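Local coordinates for protein CRISPR system Cmr subunit Cmr5 (Thermus thermophilus HB8, PDB 2ZOP) that is probably a subunit of the Cmr ribonucleoprotein complex, part of the type III-B CRISPR defence against viruses and other mobile genetic elements, at residues L78-A81 and A82-E86; R40-G43 and L44-L48; M1-R4 and S5-W8; G71-D74 and L75-A79. One frame throughout, in Å; residues are numbered along the deposited sequence.

Interaction 1: L78-A81 and A82-E86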
loop_
_atom_site.group_PDB
_atom_site.type_symbol
_atom_site.label_atom_id
_atom_site.label_comp_id
_atom_site.label_asym_id
_atom_site.label_seq_id
_atom_site.Cartn_x
_atom_site.Cartn_y
_atom_site.Cartn_z
ATOM N N LEU A 78 -16.618 -14.289 -5.927
ATOM C CA LEU A 78 -15.249 -13.766 -6.006
ATOM C C LEU A 78 -14.842 -13.147 -4.654
ATOM O O LEU A 78 -13.743 -13.387 -4.148
ATOM C CB LEU A 78 -15.151 -12.713 -7.123
ATOM C CG LEU A 78 -13.882 -11.833 -7.177
ATOM C CD1 LEU A 78 -12.643 -12.690 -7.469
ATOM C CD2 LEU A 78 -14.047 -10.755 -8.256
ATOM N N ALA A 79 -15.739 -12.361 -4.062
ATOM C CA ALA A 79 -15.454 -11.719 -2.777
ATOM C C ALA A 79 -15.163 -12.750 -1.685
ATOM O O ALA A 79 -14.260 -12.567 -0.868
ATOM C CB ALA A 79 -16.637 -10.827 -2.358
ATOM N N GLU A 80 -15.927 -13.836 -1.667
ATOM C CA GLU A 80 -15.722 -14.874 -0.661
ATOM C C GLU A 80 -14.372 -15.557 -0.887
ATOM O O GLU A 80 -13.625 -15.817 0.057
ATOM C CB GLU A 80 -16.852 -15.912 -0.724
ATOM C CG GLU A 80 -16.775 -16.993 0.357
ATOM C CD GLU A 80 -16.700 -16.423 1.778
ATOM O OE1 GLU A 80 -17.338 -15.381 2.051
ATOM O OE2 GLU A 80 -16.019 -17.033 2.631
ATOM N N ALA A 81 -14.066 -15.838 -2.146
ATOM C CA ALA A 81 -12.806 -16.481 -2.499
ATOM C C ALA A 81 -11.644 -15.609 -2.031
ATOM O O ALA A 81 -10.607 -16.116 -1.611
ATOM C CB ALA A 81 -12.731 -16.695 -4.026
ATOM N N ALA A 82 -11.822 -14.292 -2.102
ATOM C CA ALA A 82 -10.770 -13.369 -1.673
ATOM C C ALA A 82 -10.598 -13.399 -0.153
ATOM O O ALA A 82 -9.482 -13.336 0.353
ATOM C CB ALA A 82 -11.095 -11.937 -2.143
ATOM N N ARG A 83 -11.710 -13.501 0.570
ATOM C CA ARG A 83 -11.671 -13.534 2.034
ATOM C C ARG A 83 -11.082 -14.827 2.576
ATOM O O ARG A 83 -10.453 -14.825 3.625
ATOM C CB ARG A 83 -13.075 -13.383 2.627
ATOM C CG ARG A 83 -13.801 -12.131 2.240
ATOM C CD ARG A 83 -15.088 -11.993 3.048
ATOM N NE ARG A 83 -15.994 -11.045 2.411
ATOM C CZ ARG A 83 -17.037 -11.393 1.668
ATOM N NH1 ARG A 83 -17.324 -12.675 1.473
ATOM N NH2 ARG A 83 -17.784 -10.454 1.104
ATOM N N GLU A 84 -11.302 -15.935 1.877
ATOM C CA GLU A 84 -10.787 -17.217 2.348
ATOM C C GLU A 84 -9.339 -17.488 1.951
ATOM O O GLU A 84 -8.650 -18.261 2.608
ATOM C CB GLU A 84 -11.687 -18.360 1.853
ATOM C CG GLU A 84 -13.081 -18.349 2.489
ATOM C CD GLU A 84 -13.959 -19.500 2.041
ATOM O OE1 GLU A 84 -13.432 -20.600 1.786
ATOM O OE2 GLU A 84 -15.186 -19.314 1.959
ATOM N N ALA A 85 -8.879 -16.833 0.890
ATOM C CA ALA A 85 -7.519 -17.027 0.390
ATOM C C ALA A 85 -6.400 -16.743 1.376
ATOM O O ALA A 85 -6.431 -15.751 2.106
ATOM C CB ALA A 85 -7.307 -16.191 -0.847
ATOM N N GLU A 86 -5.408 -17.630 1.398
ATOM C CA GLU A 86 -4.246 -17.431 2.255
ATOM C C GLU A 86 -3.457 -16.348 1.537
ATOM O O GLU A 86 -3.784 -16.010 0.397
ATOM C CB GLU A 86 -3.431 -18.724 2.386
ATOM C CG GLU A 86 -4.077 -19.785 3.282
ATOM C CD GLU A 86 -4.404 -19.263 4.681
ATOM O OE1 GLU A 86 -3.685 -18.371 5.181
ATOM O OE2 GLU A 86 -5.378 -19.756 5.292
#
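Arg83 and Glu80, one turn apart on helix 75-84, meet through a salt bridge in which Arg83 NH1 lies 2.8 Å from Glu80 OE1. The N-H is poorly aimed (123°), which makes this a weak hydrogen bond on top of a charge contact. Glu80 reaches it because its CG stands anti to the backbone N (chi1 -176°) and the chain then bends at chi2. Arginine suits the outer side of the helix here, since its long extended chain folds back over the previous turn, bringing one guanidinium face over the CB of Ala79.

A second acid, Glu84, stands one turn beyond Glu80. Glu80 OE2 and Glu84 OE2 are only 2.5 Å apart, so one of the two carboxyl groups probably holds a proton. The carboxylate planes are 61° apart.

Ordinary helical bonds link the backbone, from Ala82 N to Leu78 O (2.9 Å) through to Ala85 N and Ala81 O (3.1 Å). With Ala85 the chain leaves helical angles, and Glu86 is the N-cap of the next helix.

Small and apolar residues occupy the inner side. Ala82, buried, lets the helix come close to Leu44 of helix 44-52 and Leu93 of helix 87-111, whereas Leu78 reaches deeper, to Leu66 of helix 57-69 and Val97 of helix 87-111. Ala85 packs on Tyr90 of helix 87-111, just beyond the turn into that helix.

Interaction 2: R40-G43 and L44-L48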
loop_
_atom_site.group_PDB
_atom_site.type_symbol
_atom_site.label_atom_id
_atom_site.label_comp_id
_atom_site.label_asym_id
_atom_site.label_seq_id
_atom_site.Cartn_x
_atom_site.Cartn_y
_atom_site.Cartn_z
ATOM N N ARG A 40 -5.632 -1.039 -6.236
ATOM C CA ARG A 40 -4.258 -0.648 -5.910
ATOM C C ARG A 40 -4.112 0.096 -4.585
ATOM O O ARG A 40 -3.245 -0.222 -3.782
ATOM C CB ARG A 40 -3.667 0.237 -7.017
ATOM C CG ARG A 40 -3.218 -0.496 -8.276
ATOM C CD ARG A 40 -2.332 0.409 -9.123
ATOM N NE ARG A 40 -3.050 1.592 -9.591
ATOM C CZ ARG A 40 -3.853 1.597 -10.650
ATOM N NH1 ARG A 40 -4.028 0.483 -11.350
ATOM N NH2 ARG A 40 -4.488 2.707 -11.005
ATOM N N GLN A 41 -4.968 1.084 -4.359
ATOM C CA GLN A 41 -4.881 1.900 -3.153
ATOM C C GLN A 41 -5.581 1.358 -1.909
ATOM O O GLN A 41 -5.082 1.522 -0.801
ATOM C CB GLN A 41 -5.408 3.306 -3.460
ATOM C CG GLN A 41 -4.886 3.888 -4.771
ATOM C CD GLN A 41 -5.175 5.379 -4.927
ATOM O OE1 GLN A 41 -6.222 5.869 -4.506
ATOM N NE2 GLN A 41 -4.249 6.099 -5.552
ATOM N N ALA A 42 -6.728 0.713 -2.088
ATOM C CA ALA A 42 -7.487 0.198 -0.950
ATOM C C ALA A 42 -7.318 -1.300 -0.720
ATOM O O ALA A 42 -7.592 -1.803 0.374
ATOM C CB ALA A 42 -8.973 0.536 -1.130
ATOM N N GLY A 43 -6.862 -2.013 -1.743
ATOM C CA GLY A 43 -6.682 -3.444 -1.602
ATOM C C GLY A 43 -7.862 -4.165 -2.223
ATOM O O GLY A 43 -8.946 -3.600 -2.334
ATOM N N LEU A 44 -7.657 -5.420 -2.604
ATOM C CA LEU A 44 -8.702 -6.208 -3.255
ATOM C C LEU A 44 -9.999 -6.317 -2.474
ATOM O O LEU A 44 -11.068 -5.935 -2.956
ATOM C CB LEU A 44 -8.177 -7.612 -3.571
ATOM C CG LEU A 44 -9.206 -8.534 -4.243
ATOM C CD1 LEU A 44 -9.661 -7.921 -5.565
ATOM C CD2 LEU A 44 -8.587 -9.920 -4.467
ATOM N N SER A 45 -9.908 -6.847 -1.263
ATOM C CA SER A 45 -11.084 -7.006 -0.424
ATOM C C SER A 45 -11.890 -5.712 -0.293
ATOM O O SER A 45 -13.117 -5.712 -0.458
ATOM C CB SER A 45 -10.652 -7.510 0.952
ATOM O OG SER A 45 -11.717 -7.415 1.877
ATOM N N GLN A 46 -11.207 -4.606 -0.010
ATOM C CA GLN A 46 -11.885 -3.321 0.132
ATOM C C GLN A 46 -12.491 -2.840 -1.176
ATOM O O GLN A 46 -13.584 -2.282 -1.195
ATOM C CB GLN A 46 -10.925 -2.251 0.652
ATOM C CG GLN A 46 -10.612 -2.347 2.136
ATOM C CD GLN A 46 -10.118 -1.025 2.697
ATOM O OE1 GLN A 46 -10.907 -0.114 2.954
ATOM N NE2 GLN A 46 -8.806 -0.909 2.876
ATOM N N ALA A 47 -11.779 -3.039 -2.275
ATOM C CA ALA A 47 -12.296 -2.613 -3.566
ATOM C C ALA A 47 -13.590 -3.372 -3.879
ATOM O O ALA A 47 -14.575 -2.784 -4.305
ATOM C CB ALA A 47 -11.257 -2.868 -4.657
ATOM N N LEU A 48 -13.579 -4.682 -3.657
ATOM C CA LEU A 48 -14.749 -5.514 -3.933
ATOM C C LEU A 48 -15.946 -5.161 -3.058
ATOM O O LEU A 48 -17.091 -5.187 -3.514
ATOM C CB LEU A 48 -14.391 -6.993 -3.759
ATOM C CG LEU A 48 -13.280 -7.498 -4.692
ATOM C CD1 LEU A 48 -13.015 -8.983 -4.447
ATOM C CD2 LEU A 48 -13.702 -7.283 -6.138
HETATM O O HOH W 1 -8.622 -4.574 1.066
#
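Gln46 sets its CG opposite its own carbonyl carbon (chi1 -76°) and runs on extended (chi2 -158°), which draws the side chain back along the carbonyl of Ala42. Gln46 NE2 ends 2.9 Å from Ala42 O. Nearer the backbone, Ala42 CB touches Gln46 CB at 3.8 Å. Gly43, next along the chain from Ala42, makes the corner at a positive phi of 100°, where a side chain would collide with the preceding carbonyl oxygen. Glycine is therefore the natural residue to end one helix and, in the same place, to act as N-cap of the next.

Having no side chain, Gly43 cannot cap the new helix in the usual way. A water does that work: it accepts from Gln46 N at 2.8 Å and donates to Ala42 O at 3.0 Å, tying the first turn of helix 44-52 to the end of helix 25-42. The first regular bond of the new helix runs from Ala47 N to Gly43 O (2.9 Å).

On the inner side, buried Leu44 packs on Leu93 and Val97 of helix 87-111, and small Ala47 sits on Leu35 and Val39 of helix 25-42. On the outer side, Ala42 and Gln46 pack on Leu87 of the second subunit.

Interaction 3: M1-R4 and S5-W8. With SO4 (sulfate ion), chain H.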
loop_
_atom_site.group_PDB
_atom_site.type_symbol
_atom_site.label_atom_id
_atom_site.label_comp_id
_atom_site.label_asym_id
_atom_site.label_seq_id
_atom_site.Cartn_x
_atom_site.Cartn_y
_atom_site.Cartn_z
HETATM N N MSE A 1 -3.438 -21.335 -28.932
HETATM C CA MSE A 1 -4.620 -20.846 -28.169
HETATM C C MSE A 1 -4.318 -19.536 -27.445
HETATM O O MSE A 1 -3.165 -19.227 -27.140
HETATM C CB MSE A 1 -5.063 -21.898 -27.151
HETATM C CG MSE A 1 -4.040 -22.180 -26.066
HETATM SE SE MSE A 1 -4.734 -23.369 -24.710
HETATM C CE MSE A 1 -4.134 -25.049 -25.458
ATOM N N ARG A 2 -5.367 -18.772 -27.168
ATOM C CA ARG A 2 -5.232 -17.490 -26.487
ATOM C C ARG A 2 -4.601 -17.643 -25.110
ATOM O O ARG A 2 -4.834 -18.636 -24.421
ATOM C CB ARG A 2 -6.607 -16.833 -26.340
ATOM C CG ARG A 2 -7.319 -16.583 -27.659
ATOM C CD ARG A 2 -8.710 -16.007 -27.435
ATOM N NE ARG A 2 -9.603 -16.966 -26.786
ATOM C CZ ARG A 2 -10.810 -16.667 -26.314
ATOM N NH1 ARG A 2 -11.280 -15.431 -26.415
ATOM N NH2 ARG A 2 -11.553 -17.607 -25.746
ATOM N N THR A 3 -3.802 -16.660 -24.709
ATOM C CA THR A 3 -3.182 -16.704 -23.391
ATOM C C THR A 3 -4.261 -16.348 -22.373
ATOM O O THR A 3 -5.294 -15.776 -22.724
ATOM C CB THR A 3 -2.028 -15.699 -23.256
ATOM O OG1 THR A 3 -2.556 -14.381 -23.078
ATOM C CG2 THR A 3 -1.156 -15.725 -24.504
ATOM N N ARG A 4 -4.014 -16.688 -21.115
ATOM C CA ARG A 4 -4.963 -16.430 -20.045
ATOM C C ARG A 4 -5.470 -14.992 -20.025
ATOM O O ARG A 4 -6.677 -14.754 -19.986
ATOM C CB ARG A 4 -4.319 -16.774 -18.703
ATOM C CG ARG A 4 -5.287 -16.837 -17.541
ATOM C CD ARG A 4 -4.552 -17.108 -16.235
ATOM N NE ARG A 4 -3.556 -16.078 -15.938
ATOM C CZ ARG A 4 -2.963 -15.927 -14.756
ATOM N NH1 ARG A 4 -3.262 -16.744 -13.751
ATOM N NH2 ARG A 4 -2.074 -14.956 -14.573
ATOM N N SER A 5 -4.547 -14.035 -20.059
ATOM C CA SER A 5 -4.904 -12.620 -20.029
ATOM C C SER A 5 -5.621 -12.183 -21.297
ATOM O O SER A 5 -6.403 -11.233 -21.283
ATOM C CB SER A 5 -3.655 -11.761 -19.826
ATOM O OG SER A 5 -2.726 -11.972 -20.870
ATOM N N GLN A 6 -5.343 -12.875 -22.395
ATOM C CA GLN A 6 -5.975 -12.559 -23.664
ATOM C C GLN A 6 -7.450 -12.939 -23.592
ATOM O O GLN A 6 -8.316 -12.241 -24.122
ATOM C CB GLN A 6 -5.284 -13.328 -24.781
ATOM C CG GLN A 6 -5.750 -12.971 -26.167
ATOM C CD GLN A 6 -4.621 -13.072 -27.168
ATOM O OE1 GLN A 6 -3.860 -14.047 -27.167
ATOM N NE2 GLN A 6 -4.499 -12.064 -28.029
ATOM N N VAL A 7 -7.731 -14.053 -22.925
ATOM C CA VAL A 7 -9.100 -14.505 -22.769
ATOM C C VAL A 7 -9.882 -13.474 -21.955
ATOM O O VAL A 7 -10.992 -13.093 -22.328
ATOM C CB VAL A 7 -9.142 -15.878 -22.073
ATOM C CG1 VAL A 7 -10.568 -16.235 -21.689
ATOM C CG2 VAL A 7 -8.566 -16.932 -23.004
ATOM N N TRP A 8 -9.295 -13.016 -20.850
ATOM C CA TRP A 8 -9.939 -12.014 -20.004
ATOM C C TRP A 8 -10.185 -10.735 -20.792
ATOM O O TRP A 8 -11.249 -10.124 -20.684
ATOM C CB TRP A 8 -9.062 -11.654 -18.800
ATOM C CG TRP A 8 -8.848 -12.744 -17.816
ATOM C CD1 TRP A 8 -9.706 -13.761 -17.510
ATOM C CD2 TRP A 8 -7.701 -12.917 -16.977
ATOM N NE1 TRP A 8 -9.162 -14.558 -16.533
ATOM C CE2 TRP A 8 -7.931 -14.064 -16.188
ATOM C CE3 TRP A 8 -6.499 -12.213 -16.817
ATOM C CZ2 TRP A 8 -6.998 -14.528 -15.251
ATOM C CZ3 TRP A 8 -5.572 -12.674 -15.885
ATOM C CH2 TRP A 8 -5.828 -13.822 -15.115
HETATM S S SO4 H . -8.871 -20.660 -26.984
HETATM O O1 SO4 H . -9.998 -19.915 -27.580
HETATM O O2 SO4 H . -8.138 -21.378 -28.045
HETATM O O3 SO4 H . -7.954 -19.722 -26.309
HETATM O O4 SO4 H . -9.394 -21.627 -26.000
#
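From an extended Thr3 (psi 162°) the backbone turns into helix at Arg4, and Val7 N bonds to Thr3 O (3.0 Å) while Trp8 N bonds to Arg4 O (3.3 Å). Thr3 also lends its hydroxyl: OG1, lying between the backbone N and the carbonyl carbon (chi1 77°), accepts from Gln6 N at 3.2 Å. Threonine suits an N-cap because its short side chain brings an oxygen back to an amide that no earlier turn can satisfy.

The side chains of Arg4 and Trp8 run alongside each other in the same direction. Arg4 CG makes a CH-pi contact over the six-membered ring of Trp8, 4.0 Å from its centroid. Farther out, the guanidinium has Trp8 CH2 over one face, the planes 30° apart. The broad indole thus underlies both the aliphatic chain and the guanidinium, while NH1 also forms a salt bridge with Glu96.

On another side, Arg2 CB rests 3.9 Å from Val7 CG2, and the same methyl lies over a face of the guanidinium. Arg2 grips a sulfate, probably from the crystallisation liquor: its backbone N donates to O3 at 2.9 Å and NE to the same oxygen at 3.2 Å. Arg2 NH1 bonds to Gln10 instead. The whole is an N-capped helix start, opening helix 4-19 at the surface of this all-alpha protein.

Interaction 4: G71-D74 and L75-A79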
loop_
_atom_site.group_PDB
_atom_site.type_symbol
_atom_site.label_atom_id
_atom_site.label_comp_id
_atom_site.label_asym_id
_atom_site.label_seq_id
_atom_site.Cartn_x
_atom_site.Cartn_y
_atom_site.Cartn_z
ATOM N N GLY A 71 -14.188 -16.161 -14.224
ATOM C CA GLY A 71 -14.638 -17.529 -14.030
ATOM C C GLY A 71 -15.465 -17.812 -12.790
ATOM O O GLY A 71 -15.769 -18.975 -12.503
ATOM N N TYR A 72 -15.828 -16.768 -12.048
ATOM C CA TYR A 72 -16.644 -16.939 -10.848
ATOM C C TYR A 72 -18.105 -16.742 -11.225
ATOM O O TYR A 72 -18.404 -16.165 -12.268
ATOM C CB TYR A 72 -16.242 -15.912 -9.785
ATOM C CG TYR A 72 -14.854 -16.148 -9.242
ATOM C CD1 TYR A 72 -14.641 -17.029 -8.185
ATOM C CD2 TYR A 72 -13.748 -15.527 -9.819
ATOM C CE1 TYR A 72 -13.351 -17.288 -7.714
ATOM C CE2 TYR A 72 -12.466 -15.774 -9.361
ATOM C CZ TYR A 72 -12.268 -16.651 -8.312
ATOM O OH TYR A 72 -10.989 -16.885 -7.857
ATOM N N ARG A 73 -19.008 -17.214 -10.374
ATOM C CA ARG A 73 -20.440 -17.075 -10.620
ATOM C C ARG A 73 -20.874 -15.608 -10.655
ATOM O O ARG A 73 -21.639 -15.190 -11.528
ATOM C CB ARG A 73 -21.226 -17.795 -9.519
ATOM C CG ARG A 73 -22.730 -17.810 -9.725
ATOM C CD ARG A 73 -23.444 -18.244 -8.445
ATOM N NE ARG A 73 -23.130 -17.333 -7.349
ATOM C CZ ARG A 73 -22.520 -17.682 -6.218
ATOM N NH1 ARG A 73 -22.153 -18.942 -6.003
ATOM N NH2 ARG A 73 -22.247 -16.752 -5.309
ATOM N N ASP A 74 -20.384 -14.840 -9.686
ATOM C CA ASP A 74 -20.724 -13.427 -9.559
ATOM C C ASP A 74 -19.784 -12.758 -8.564
ATOM O O ASP A 74 -18.879 -13.395 -8.027
ATOM C CB ASP A 74 -22.174 -13.272 -9.076
ATOM C CG ASP A 74 -22.472 -14.123 -7.845
ATOM O OD1 ASP A 74 -21.599 -14.233 -6.963
ATOM O OD2 ASP A 74 -23.587 -14.681 -7.754
ATOM N N LEU A 75 -20.011 -11.472 -8.319
ATOM C CA LEU A 75 -19.184 -10.713 -7.389
ATOM C C LEU A 75 -19.109 -11.376 -6.014
ATOM O O LEU A 75 -18.030 -11.444 -5.417
ATOM C CB LEU A 75 -19.721 -9.279 -7.247
ATOM C CG LEU A 75 -18.896 -8.330 -6.369
ATOM C CD1 LEU A 75 -17.446 -8.289 -6.869
ATOM C CD2 LEU A 75 -19.503 -6.933 -6.404
ATOM N N ARG A 76 -20.250 -11.860 -5.507
ATOM C CA ARG A 76 -20.265 -12.506 -4.196
ATOM C C ARG A 76 -19.319 -13.699 -4.106
ATOM O O ARG A 76 -18.610 -13.863 -3.110
ATOM C CB ARG A 76 -21.681 -12.975 -3.812
ATOM C CG ARG A 76 -22.565 -11.892 -3.234
ATOM C CD ARG A 76 -23.853 -12.479 -2.663
ATOM N NE ARG A 76 -24.710 -11.446 -2.088
ATOM C CZ ARG A 76 -25.313 -10.491 -2.790
ATOM N NH1 ARG A 76 -25.167 -10.426 -4.106
ATOM N NH2 ARG A 76 -26.066 -9.591 -2.174
ATOM N N GLU A 77 -19.303 -14.547 -5.127
ATOM C CA GLU A 77 -18.408 -15.699 -5.052
ATOM C C GLU A 77 -16.940 -15.250 -5.067
ATOM O O GLU A 77 -16.118 -15.762 -4.309
ATOM C CB GLU A 77 -18.673 -16.683 -6.190
ATOM C CG GLU A 77 -17.825 -17.940 -6.061
ATOM C CD GLU A 77 -18.076 -18.962 -7.146
ATOM O OE1 GLU A 77 -18.132 -18.585 -8.327
ATOM O OE2 GLU A 77 -18.199 -20.156 -6.816
ATOM N N LEU A 78 -16.618 -14.289 -5.927
ATOM C CA LEU A 78 -15.249 -13.766 -6.006
ATOM C C LEU A 78 -14.842 -13.147 -4.654
ATOM O O LEU A 78 -13.743 -13.387 -4.148
ATOM C CB LEU A 78 -15.151 -12.713 -7.123
ATOM C CG LEU A 78 -13.882 -11.833 -7.177
ATOM C CD1 LEU A 78 -12.643 -12.690 -7.469
ATOM C CD2 LEU A 78 -14.047 -10.755 -8.256
ATOM N N ALA A 79 -15.739 -12.361 -4.062
ATOM C CA ALA A 79 -15.454 -11.719 -2.777
ATOM C C ALA A 79 -15.163 -12.750 -1.685
ATOM O O ALA A 79 -14.260 -12.567 -0.868
ATOM C CB ALA A 79 -16.637 -10.827 -2.358
#
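Asp74 OD1 takes the backbone N-H of Glu77, met at 3.0 Å nearly along its C-O direction, and also a weak bond from NH2 of Arg73. With chi1 at 50°, the short side chain of Asp74 is turned back over the first amides of the helix. Its other oxygen, OD2, receives Arg73 NE at 2.7 Å in a nearly straight hydrogen bond that is part of a salt bridge; OD2 lies in the guanidinium plane, while NE approaches from above the carboxylate plane. Arg73 thus holds the capping carboxylate in place.

Glu77 reaches back before the helix with an extended side chain, its CG anti to the backbone N (chi1 -175°). Glu77 OE1 accepts the backbone N-H of Arg73 at 2.6 Å, almost straight at 172°. Glu77 CB lies over one face of the Arg73 guanidinium.

Tyr72 supplies the apolar half. Leu78 CD1 sits over its ring, 4.0 Å from the centroid, in a CH-pi contact, and OE1 of Glu77 comes near the ring edge. The tyrosine also packs on Leu93 of helix 87-111. Leu75, buried, packs on Leu48 and Val51 of helix 44-52, and its backbone N bonds to Asn64 of helix 57-69.

This is an aspartate N-cap at the start of helix 75-84. The glutamate accepts from the amide of Arg73, the residue before the cap, and not from that of Asp74 as in a capping box, and Tyr72 with Leu78 forms an apolar contact across the helix start. Gly71 ends the preceding helix in a Schellman motif.

In the fold
All four contacts are local, at helix ends or turns of an all-helical chain, in the order 3, 2, 4, 1. Interactions 4 and 1 share Leu78 and Ala79 and cover the whole of helix 75-84, from cap to last turn, with centres about 10 Å apart. Interaction 2, the corner between helices 25-42 and 44-52, touches both: Leu48 packs on Leu75, Leu78 and Ala79, and Leu44 on Ala82. These three thus join in one core against helix 87-111. Interaction 3 stands apart at the N-terminus, its centre about 19 Å from that of interaction 4. Among the four, interaction 2 alone reaches another subunit of the trimer.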